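Local coordinates for protein fatty acid CoA ligase (Marinactinospora thermotolerans, PDB 6SQ8) that is an AMP-binding enzyme of the ANL superfamily that binds adenosine monophosphate and 1-ethanoyl-9H-pyrido[3,4-b]indole-3-carboxylic acid in adjoining pockets, at residues V292-Y297 with A307-D312; P327-E332 with V349-P354. One frame throughout, in Å; residues are numbered along the deposited sequence.

Contact 1: V292-Y297 with A307-D312. With AMP (adenosine monophosphate), chain G; EQ2 (1-ethanoyl-9~{H}-pyrido[3,4-b]indole-3-carboxylic acid), chain F.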
ATOM      1  N   VAL A 292       1.404  -8.695 -18.428  1.00 20.90           N
ATOM      2  CA  VAL A 292       0.571  -7.701 -17.787  1.00 20.17           C
ATOM      3  C   VAL A 292       1.052  -7.423 -16.362  1.00 21.25           C
ATOM      4  O   VAL A 292       0.531  -6.531 -15.728  1.00 24.24           O
ATOM      5  CB  VAL A 292      -0.904  -8.129 -17.815  1.00 20.13           C
ATOM      6  CG1 VAL A 292      -1.394  -8.302 -19.232  1.00 20.45           C
ATOM      7  CG2 VAL A 292      -1.162  -9.400 -17.039  1.00 20.22           C
ATOM      8  N   LEU A 293       2.064  -8.133 -15.878  1.00 22.74           N
ATOM      9  CA  LEU A 293       2.501  -8.031 -14.502  1.00 21.88           C
ATOM     10  C   LEU A 293       3.321  -6.759 -14.316  1.00 21.19           C
ATOM     11  O   LEU A 293       4.262  -6.519 -15.048  1.00 23.29           O
ATOM     12  CB  LEU A 293       3.339  -9.255 -14.128  1.00 22.09           C
ATOM     13  CG  LEU A 293       2.865  -9.978 -12.877  1.00 22.54           C
ATOM     14  CD1 LEU A 293       1.492 -10.557 -13.100  1.00 24.14           C
ATOM     15  CD2 LEU A 293       3.824 -11.072 -12.480  1.00 22.81           C
ATOM     16  N   MET A 294       2.944  -5.971 -13.308  1.00 21.95           N
ATOM     17  CA  MET A 294       3.690  -4.806 -12.890  1.00 22.80           C
ATOM     18  C   MET A 294       3.749  -4.760 -11.355  1.00 23.56           C
ATOM     19  O   MET A 294       2.713  -4.836 -10.674  1.00 24.61           O
ATOM     20  CB  MET A 294       3.028  -3.527 -13.401  1.00 23.05           C
ATOM     21  CG  MET A 294       3.632  -2.266 -12.810  1.00 23.78           C
ATOM     22  SD  MET A 294       3.097  -0.755 -13.629  1.00 23.25           S
ATOM     23  CE  MET A 294       4.206  -0.712 -15.032  1.00 25.19           C
ATOM     24  N   GLN A 295       4.964  -4.562 -10.830  1.00 21.76           N
ATOM     25  CA  GLN A 295       5.169  -4.356  -9.421  1.00 21.03           C
ATOM     26  C   GLN A 295       5.249  -2.843  -9.160  1.00 21.71           C
ATOM     27  O   GLN A 295       5.696  -2.088 -10.016  1.00 21.39           O
ATOM     28  CB  GLN A 295       6.416  -5.109  -8.960  1.00 21.09           C
ATOM     29  CG  GLN A 295       6.431  -5.420  -7.470  1.00 21.66           C
ATOM     30  CD  GLN A 295       7.758  -5.959  -7.013  1.00 22.68           C
ATOM     31  OE1 GLN A 295       8.516  -5.227  -6.397  1.00 25.09           O
ATOM     32  NE2 GLN A 295       8.064  -7.208  -7.357  1.00 22.27           N
ATOM     33  N   ASN A 296       4.778  -2.433  -7.975  1.00 21.02           N
ATOM     34  CA  ASN A 296       4.847  -1.077  -7.472  1.00 20.85           C
ATOM     35  C   ASN A 296       5.558  -1.126  -6.117  1.00 21.51           C
ATOM     36  O   ASN A 296       5.292  -2.006  -5.304  1.00 25.22           O
ATOM     37  CB  ASN A 296       3.456  -0.447  -7.314  1.00 20.00           C
ATOM     38  CG  ASN A 296       2.880   0.163  -8.579  1.00 19.72           C
ATOM     39  OD1 ASN A 296       3.419  -0.019  -9.682  1.00 20.77           O
ATOM     40  ND2 ASN A 296       1.762   0.859  -8.439  1.00 16.61           N
ATOM     41  N   TYR A 297       6.447  -0.164  -5.882  1.00 22.39           N
ATOM     42  CA  TYR A 297       7.090   0.050  -4.599  1.00 21.01           C
ATOM     43  C   TYR A 297       6.808   1.487  -4.161  1.00 20.94           C
ATOM     44  O   TYR A 297       7.007   2.435  -4.911  1.00 20.15           O
ATOM     45  CB  TYR A 297       8.589  -0.236  -4.713  1.00 20.72           C
ATOM     46  CG  TYR A 297       9.479   0.349  -3.641  1.00 21.30           C
ATOM     47  CD1 TYR A 297       9.226   0.130  -2.292  1.00 21.17           C
ATOM     48  CD2 TYR A 297      10.610   1.091  -3.977  1.00 20.73           C
ATOM     49  CE1 TYR A 297      10.064   0.635  -1.307  1.00 20.58           C
ATOM     50  CE2 TYR A 297      11.458   1.600  -3.007  1.00 20.03           C
ATOM     51  CZ  TYR A 297      11.186   1.365  -1.668  1.00 20.01           C
ATOM     52  OH  TYR A 297      12.019   1.864  -0.717  1.00 19.52           O
ATOM     53  N   ALA A 307       8.567   1.161 -10.146  1.00 18.97           N
ATOM     54  CA  ALA A 307       7.755   0.109 -10.713  1.00 19.46           C
ATOM     55  C   ALA A 307       8.611  -0.817 -11.582  1.00 18.85           C
ATOM     56  O   ALA A 307       9.602  -0.419 -12.153  1.00 19.47           O
ATOM     57  CB  ALA A 307       6.597   0.690 -11.485  1.00 19.97           C
ATOM     58  N   LEU A 308       8.197  -2.082 -11.624  1.00 18.81           N
ATOM     59  CA  LEU A 308       8.795  -3.128 -12.422  1.00 19.14           C
ATOM     60  C   LEU A 308       7.776  -3.499 -13.502  1.00 19.07           C
ATOM     61  O   LEU A 308       6.670  -3.936 -13.166  1.00 17.36           O
ATOM     62  CB  LEU A 308       9.120  -4.308 -11.500  1.00 18.76           C
ATOM     63  CG  LEU A 308      10.013  -5.401 -12.079  1.00 19.45           C
ATOM     64  CD1 LEU A 308      11.453  -4.945 -12.201  1.00 19.88           C
ATOM     65  CD2 LEU A 308       9.959  -6.654 -11.221  1.00 20.18           C
ATOM     66  N   THR A 309       8.156  -3.292 -14.774  1.00 20.36           N
ATOM     67  CA  THR A 309       7.237  -3.417 -15.911  1.00 22.31           C
ATOM     68  C   THR A 309       7.035  -4.891 -16.264  1.00 24.20           C
ATOM     69  O   THR A 309       7.773  -5.765 -15.812  1.00 24.29           O
ATOM     70  CB  THR A 309       7.767  -2.702 -17.160  1.00 23.71           C
ATOM     71  OG1 THR A 309       8.872  -3.455 -17.687  1.00 23.29           O
ATOM     72  CG2 THR A 309       8.159  -1.262 -16.874  1.00 23.53           C
ATOM     73  N   PRO A 310       6.024  -5.225 -17.094  1.00 24.81           N
ATOM     74  CA  PRO A 310       5.862  -6.603 -17.561  1.00 24.15           C
ATOM     75  C   PRO A 310       7.072  -7.132 -18.348  1.00 24.87           C
ATOM     76  O   PRO A 310       7.379  -8.307 -18.277  1.00 23.66           O
ATOM     77  CB  PRO A 310       4.610  -6.545 -18.437  1.00 23.87           C
ATOM     78  CG  PRO A 310       3.877  -5.308 -17.942  1.00 24.68           C
ATOM     79  CD  PRO A 310       4.956  -4.328 -17.556  1.00 24.16           C
ATOM     80  N   ASP A 311       7.765  -6.258 -19.074  1.00 26.99           N
ATOM     81  CA  ASP A 311       8.952  -6.687 -19.828  1.00 26.47           C
ATOM     82  C   ASP A 311      10.123  -6.890 -18.860  1.00 27.25           C
ATOM     83  O   ASP A 311      10.940  -7.768 -19.099  1.00 29.00           O
ATOM     84  CB  ASP A 311       9.354  -5.701 -20.923  1.00 28.52           C
ATOM     85  CG  ASP A 311       8.395  -5.570 -22.088  1.00 30.34           C
ATOM     86  OD1 ASP A 311       7.480  -6.412 -22.223  1.00 29.50           O
ATOM     87  OD2 ASP A 311       8.594  -4.612 -22.860  1.00 36.65           O
ATOM     88  N   ASP A 312      10.206  -6.085 -17.787  1.00 28.00           N
ATOM     89  CA  ASP A 312      11.209  -6.278 -16.736  1.00 29.53           C
ATOM     90  C   ASP A 312      11.049  -7.669 -16.102  1.00 29.04           C
ATOM     91  O   ASP A 312      12.036  -8.289 -15.742  1.00 31.36           O
ATOM     92  CB  ASP A 312      11.114  -5.221 -15.624  1.00 32.02           C
ATOM     93  CG  ASP A 312      11.432  -3.786 -16.022  1.00 31.59           C
ATOM     94  OD1 ASP A 312      12.276  -3.610 -16.913  1.00 31.11           O
ATOM     95  OD2 ASP A 312      10.854  -2.860 -15.390  1.00 29.54           O
TER
HETATM   96  P   AMP G 502       4.899   1.249   5.226  1.00 81.95           P
HETATM   97  O1P AMP G 502       4.306   2.302   4.335  1.00 88.60           O
HETATM   98  O2P AMP G 502       5.968   1.764   6.200  1.00 88.37           O
HETATM   99  O3P AMP G 502       3.811   0.417   5.867  1.00 78.45           O
HETATM  100  O5' AMP G 502       5.640   0.246   4.160  1.00 79.48           O
HETATM  101  C5' AMP G 502       6.859   0.511   3.436  1.00 74.82           C
HETATM  102  C4' AMP G 502       7.760  -0.716   3.338  1.00 71.40           C
HETATM  103  O4' AMP G 502       7.121  -1.831   2.734  1.00 78.46           O
HETATM  104  C3' AMP G 502       8.951  -0.464   2.457  1.00 69.07           C
HETATM  105  O3' AMP G 502       9.954  -0.006   3.318  1.00 74.84           O
HETATM  106  C2' AMP G 502       9.300  -1.785   1.775  1.00 75.08           C
HETATM  107  O2' AMP G 502      10.328  -2.599   2.388  1.00 69.99           O
HETATM  108  C1' AMP G 502       7.976  -2.529   1.814  1.00 76.99           C
HETATM  109  N9  AMP G 502       7.412  -2.562   0.439  1.00 68.52           N
HETATM  110  C8  AMP G 502       6.363  -1.860  -0.051  1.00 63.64           C
HETATM  111  N7  AMP G 502       6.157  -2.165  -1.361  1.00 63.29           N
HETATM  112  C5  AMP G 502       7.095  -3.071  -1.716  1.00 65.57           C
HETATM  113  C6  AMP G 502       7.465  -3.813  -2.946  1.00 60.36           C
HETATM  114  N6  AMP G 502       6.774  -3.664  -4.082  1.00 60.22           N
HETATM  115  N1  AMP G 502       8.512  -4.657  -2.875  1.00 63.23           N
HETATM  116  C2  AMP G 502       9.220  -4.823  -1.723  1.00 65.82           C
HETATM  117  N3  AMP G 502       8.955  -4.182  -0.562  1.00 59.40           N
HETATM  118  C4  AMP G 502       7.919  -3.322  -0.514  1.00 64.05           C
HETATM  119  C1  EQ2 F 501       2.790   1.812  -4.679  1.00 40.92           C
HETATM  120  C2  EQ2 F 501       2.771   1.047  -3.402  1.00 40.14           C
HETATM  121  O1  EQ2 F 501       2.865  -0.167  -3.436  1.00 45.09           O
HETATM  122  C3  EQ2 F 501       2.581   1.772  -2.096  1.00 37.28           C
HETATM  123  N1  EQ2 F 501       2.915   1.104  -0.985  1.00 36.34           N
HETATM  124  C4  EQ2 F 501       2.752   1.675   0.218  1.00 41.21           C
HETATM  125  C5  EQ2 F 501       3.107   0.850   1.436  1.00 42.52           C
HETATM  126  O2  EQ2 F 501       3.591  -0.288   1.258  1.00 40.44           O
HETATM  127  O3  EQ2 F 501       2.840   1.369   2.534  1.00 45.79           O
HETATM  128  C6  EQ2 F 501       2.233   2.955   0.374  1.00 39.41           C
HETATM  129  C7  EQ2 F 501       1.882   3.672  -0.754  1.00 36.72           C
HETATM  130  C8  EQ2 F 501       1.347   4.987  -0.989  1.00 36.23           C
HETATM  131  C9  EQ2 F 501       0.967   6.053  -0.176  1.00 36.16           C
HETATM  132  C10 EQ2 F 501       0.486   7.203  -0.764  1.00 34.88           C
HETATM  133  C11 EQ2 F 501       0.375   7.310  -2.148  1.00 34.20           C
HETATM  134  C12 EQ2 F 501       0.753   6.285  -2.982  1.00 36.41           C
HETATM  135  C13 EQ2 F 501       1.236   5.123  -2.385  1.00 38.35           C
HETATM  136  N2  EQ2 F 501       1.668   3.955  -2.984  1.00 39.61           N
HETATM  137  C14 EQ2 F 501       2.060   3.074  -2.017  1.00 36.90           C
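Gln-295 and Leu-308 form a hydrogen-bonded antiparallel pair: Gln-295 N reaches Leu-308 O at 3.0 Å, and Leu-308 N returns to Gln-295 O at 3.0 Å. On their face of the sheet the two CB atoms pack 3.8 Å apart. Next along, Asn-296 and Ala-307 are a non-hydrogen-bonded pair, their side chains on the other face against Met-188 of helix 175-189. The close packing continues past the pairing. Met-294 sets CG 3.5 Å from Leu-308 O, and a bend at chi3 (-83°) leaves CE more loosely near Thr-309 CA; the inner side of the Pro-310 ring puts CG 3.2 Å from Leu-293 O. The solvent side is looser: Thr-309 and Asp-312, partly exposed, scarcely touch 292-297 and bond to each other instead. Asp-312 OD2 accepts from Thr-309 N at 2.8 Å, and Thr-309 OG1 takes Asp-312 N, an ST motif. At the buried end, AMP N6 donates to Gln-295 OE1 (3.3 Å, 156°), while Tyr-272 OH holds Gln-295 NE2. N6 also lies against Asn-296 O, modelled implausibly close, so that geometry is doubtful. Asn-296 CB lies 3.5 Å from the acetyl methyl C1 of EQ2, and Tyr-297 lies beside the purine, its OH bonded to Asp-380. The first strand of this beta hairpin runs into Asn-296, Tyr-297, Gly-298, Thr-299 and Gln-300, which fits the A5 motif lining the adenine pocket in ANL enzymes.

Contact 2: P327-E332 with V349-P354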
ATOM      1  N   PRO A 327       9.266   8.616 -13.005  1.00 28.40           N
ATOM      2  CA  PRO A 327       9.620   9.974 -13.406  1.00 29.06           C
ATOM      3  C   PRO A 327       9.457  10.953 -12.233  1.00 28.79           C
ATOM      4  O   PRO A 327       8.427  10.918 -11.541  1.00 29.91           O
ATOM      5  CB  PRO A 327       8.631  10.300 -14.535  1.00 28.07           C
ATOM      6  CG  PRO A 327       8.172   8.961 -15.059  1.00 27.12           C
ATOM      7  CD  PRO A 327       8.217   8.039 -13.860  1.00 28.43           C
ATOM      8  N   HIS A 328      10.495  11.767 -12.021  1.00 27.36           N
ATOM      9  CA  HIS A 328      10.568  12.849 -11.037  1.00 27.47           C
ATOM     10  C   HIS A 328      10.955  12.287  -9.669  1.00 26.94           C
ATOM     11  O   HIS A 328      10.984  13.049  -8.687  1.00 30.72           O
ATOM     12  CB  HIS A 328       9.278  13.703 -10.973  1.00 28.17           C
ATOM     13  CG  HIS A 328       8.761  14.109 -12.317  1.00 29.42           C
ATOM     14  ND1 HIS A 328       9.411  15.034 -13.109  1.00 30.99           N
ATOM     15  CD2 HIS A 328       7.669  13.727 -13.019  1.00 28.56           C
ATOM     16  CE1 HIS A 328       8.731  15.211 -14.233  1.00 28.83           C
ATOM     17  NE2 HIS A 328       7.677  14.405 -14.212  1.00 27.18           N
ATOM     18  N   VAL A 329      11.254  10.983  -9.604  1.00 27.21           N
ATOM     19  CA  VAL A 329      11.668  10.351  -8.361  1.00 27.39           C
ATOM     20  C   VAL A 329      13.188  10.180  -8.376  1.00 26.52           C
ATOM     21  O   VAL A 329      13.728   9.383  -9.128  1.00 24.49           O
ATOM     22  CB  VAL A 329      10.957   9.008  -8.114  1.00 26.77           C
ATOM     23  CG1 VAL A 329      11.316   8.430  -6.751  1.00 27.70           C
ATOM     24  CG2 VAL A 329       9.454   9.153  -8.228  1.00 26.87           C
ATOM     25  N   GLU A 330      13.850  10.974  -7.531  1.00 28.04           N
ATOM     26  CA  GLU A 330      15.268  10.906  -7.311  1.00 29.83           C
ATOM     27  C   GLU A 330      15.527   9.917  -6.174  1.00 29.27           C
ATOM     28  O   GLU A 330      14.876   9.978  -5.156  1.00 29.27           O
ATOM     29  CB  GLU A 330      15.808  12.291  -6.965  1.00 33.12           C
ATOM     30  CG  GLU A 330      15.467  13.363  -8.001  1.00 37.43           C
ATOM     31  CD  GLU A 330      15.792  14.798  -7.601  1.00 41.63           C
ATOM     32  OE1 GLU A 330      17.012  15.115  -7.438  1.00 47.88           O
ATOM     33  OE2 GLU A 330      14.825  15.583  -7.406  1.00 40.83           O
ATOM     34  N   VAL A 331      16.471   8.994  -6.374  1.00 31.78           N
ATOM     35  CA  VAL A 331      16.848   8.020  -5.368  1.00 29.21           C
ATOM     36  C   VAL A 331      18.367   8.069  -5.190  1.00 30.37           C
ATOM     37  O   VAL A 331      19.106   8.087  -6.159  1.00 30.55           O
ATOM     38  CB  VAL A 331      16.394   6.602  -5.744  1.00 26.28           C
ATOM     39  CG1 VAL A 331      16.765   5.609  -4.657  1.00 25.90           C
ATOM     40  CG2 VAL A 331      14.905   6.543  -6.029  1.00 25.67           C
ATOM     41  N   GLU A 332      18.808   8.083  -3.933  1.00 32.07           N
ATOM     42  CA  GLU A 332      20.206   7.917  -3.598  1.00 35.13           C
ATOM     43  C   GLU A 332      20.352   6.734  -2.642  1.00 34.94           C
ATOM     44  O   GLU A 332      19.423   6.424  -1.900  1.00 36.85           O
ATOM     45  CB  GLU A 332      20.774   9.174  -2.942  1.00 38.64           C
ATOM     46  CG  GLU A 332      21.231  10.228  -3.934  1.00 41.17           C
ATOM     47  CD  GLU A 332      21.765  11.500  -3.301  1.00 42.61           C
ATOM     48  OE1 GLU A 332      21.804  11.604  -2.041  1.00 39.58           O
ATOM     49  OE2 GLU A 332      22.133  12.386  -4.082  1.00 50.75           O
ATOM     50  N   VAL A 349      18.096   3.712   1.301  1.00 32.48           N
ATOM     51  CA  VAL A 349      17.408   4.295   0.169  1.00 29.07           C
ATOM     52  C   VAL A 349      16.789   5.620   0.625  1.00 28.41           C
ATOM     53  O   VAL A 349      15.997   5.656   1.570  1.00 25.04           O
ATOM     54  CB  VAL A 349      16.354   3.315  -0.376  1.00 29.70           C
ATOM     55  CG1 VAL A 349      15.544   3.914  -1.513  1.00 28.40           C
ATOM     56  CG2 VAL A 349      16.989   1.988  -0.797  1.00 31.17           C
ATOM     57  N   TRP A 350      17.209   6.712  -0.020  1.00 29.80           N
ATOM     58  CA  TRP A 350      16.663   8.044   0.202  1.00 29.76           C
ATOM     59  C   TRP A 350      16.008   8.522  -1.088  1.00 30.54           C
ATOM     60  O   TRP A 350      16.497   8.236  -2.185  1.00 31.91           O
ATOM     61  CB  TRP A 350      17.738   9.040   0.642  1.00 29.67           C
ATOM     62  CG  TRP A 350      18.272   8.809   2.015  1.00 28.79           C
ATOM     63  CD1 TRP A 350      19.087   7.792   2.399  1.00 29.88           C
ATOM     64  CD2 TRP A 350      18.069   9.620   3.184  1.00 28.76           C
ATOM     65  NE1 TRP A 350      19.402   7.912   3.725  1.00 31.50           N
ATOM     66  CE2 TRP A 350      18.787   9.019   4.237  1.00 29.35           C
ATOM     67  CE3 TRP A 350      17.357  10.791   3.450  1.00 30.70           C
ATOM     68  CZ2 TRP A 350      18.809   9.535   5.529  1.00 28.29           C
ATOM     69  CZ3 TRP A 350      17.388  11.318   4.726  1.00 30.46           C
ATOM     70  CH2 TRP A 350      18.113  10.700   5.747  1.00 28.80           C
ATOM     71  N   VAL A 351      14.924   9.281  -0.923  1.00 29.47           N
ATOM     72  CA  VAL A 351      14.044   9.630  -1.999  1.00 30.18           C
ATOM     73  C   VAL A 351      13.731  11.131  -1.921  1.00 29.14           C
ATOM     74  O   VAL A 351      13.542  11.667  -0.845  1.00 27.67           O
ATOM     75  CB  VAL A 351      12.783   8.746  -1.925  1.00 32.58           C
ATOM     76  CG1 VAL A 351      11.578   9.372  -2.605  1.00 35.83           C
ATOM     77  CG2 VAL A 351      13.049   7.358  -2.476  1.00 34.12           C
ATOM     78  N   ARG A 352      13.720  11.796  -3.081  1.00 31.77           N
ATOM     79  CA  ARG A 352      13.241  13.164  -3.262  1.00 34.16           C
ATOM     80  C   ARG A 352      12.287  13.144  -4.457  1.00 31.09           C
ATOM     81  O   ARG A 352      12.661  12.706  -5.537  1.00 28.37           O
ATOM     82  CB  ARG A 352      14.428  14.124  -3.444  1.00 40.11           C
ATOM     83  CG  ARG A 352      14.059  15.568  -3.795  1.00 45.46           C
ATOM     84  CD  ARG A 352      15.165  16.601  -3.585  1.00 52.07           C
ATOM     85  NE  ARG A 352      16.310  16.484  -4.495  1.00 61.34           N
ATOM     86  CZ  ARG A 352      17.363  17.315  -4.554  1.00 62.93           C
ATOM     87  NH1 ARG A 352      17.531  18.266  -3.643  1.00 59.77           N
ATOM     88  NH2 ARG A 352      18.242  17.191  -5.538  1.00 57.14           N
ATOM     89  N   SER A 353      11.047  13.592  -4.244  1.00 32.55           N
ATOM     90  CA  SER A 353      10.031  13.585  -5.300  1.00 35.12           C
ATOM     91  C   SER A 353       8.881  14.520  -4.942  1.00 31.84           C
ATOM     92  O   SER A 353       8.650  14.803  -3.769  1.00 31.50           O
ATOM     93  CB  SER A 353       9.515  12.187  -5.564  1.00 35.91           C
ATOM     94  OG  SER A 353       8.348  11.916  -4.794  1.00 35.51           O
ATOM     95  N   PRO A 354       8.093  14.964  -5.947  1.00 27.40           N
ATOM     96  CA  PRO A 354       6.868  15.717  -5.700  1.00 27.27           C
ATOM     97  C   PRO A 354       5.757  14.944  -4.978  1.00 27.39           C
ATOM     98  O   PRO A 354       4.726  15.530  -4.695  1.00 29.24           O
ATOM     99  CB  PRO A 354       6.351  16.066  -7.108  1.00 26.40           C
ATOM    100  CG  PRO A 354       6.943  15.016  -7.998  1.00 27.29           C
ATOM    101  CD  PRO A 354       8.311  14.747  -7.384  1.00 27.63           C
TER
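Glu-330 and Arg-352 are joined by a salt bridge, with Arg-352 NH2 donating to Glu-330 OE1 at 3.1 Å and 155°. OE1 lies at the edge of the guanidinium, close to its plane, and also receives a weak bond from Arg-352 NE at 3.3 Å. The carboxylate plane is nevertheless turned 47° from that of the guanidinium. A bend at chi3 (68°) of Arg-352 turns its head toward the glutamate, while Glu-330 OE2 lies alongside the arginine chain, nearest Arg-352 NE at 3.4 Å. Beneath this pair, Glu-330 and Arg-352 exchange two backbone hydrogen bonds. Glu-332 and Trp-350 do the same, with Glu-332 N to Trp-350 O at 2.9 Å, which places both pairs in one antiparallel register. Strand 347-352 also pairs antiparallel with 375-378 and 380-384, consistent with the distorted beta-barrel subdomain of the large N-terminal domain of ANL enzymes. Trp-375 touches the Glu-330, Glu-332 and Arg-352 side chains, and Arg-334 makes a salt bridge to Glu-332 and a cation-pi contact with Trp-350. On the opposite face the valines meet: Val-331 CG1 crosses to Val-349 CG1 at 3.8 Å, and Val-331 CG2 lies beside Val-351 CG2 at 4.1 Å. Val-329 adds its CG2 against Ser-353 CB, where the strands have given way to loop. At the exposed end, His-328 CB rests on Pro-354 CD at 3.9 Å.

How the contacts relate
Contact 1 is the core contact and contact 2 is only partly buried, their centres 18 Å apart. Both are antiparallel strand pairs, yet their polar chemistry differs: in 292-297 with 307-312 the side-chain and carbonyl acceptors serve a bound nucleotide, whereas in 327-332 with 349-354 charged groups pair with each other on an outward face. The two meet where Tyr-297 OH packs 4.2 Å from Val-349 CG1. Strand 303-308, half of contact 1, also reaches contact 2: its Ile-305 touches Val-329 and Val-351. Asp-380 likewise ties both together, binding Tyr-297 OH and AMP by its side chain and Val-349 by its backbone.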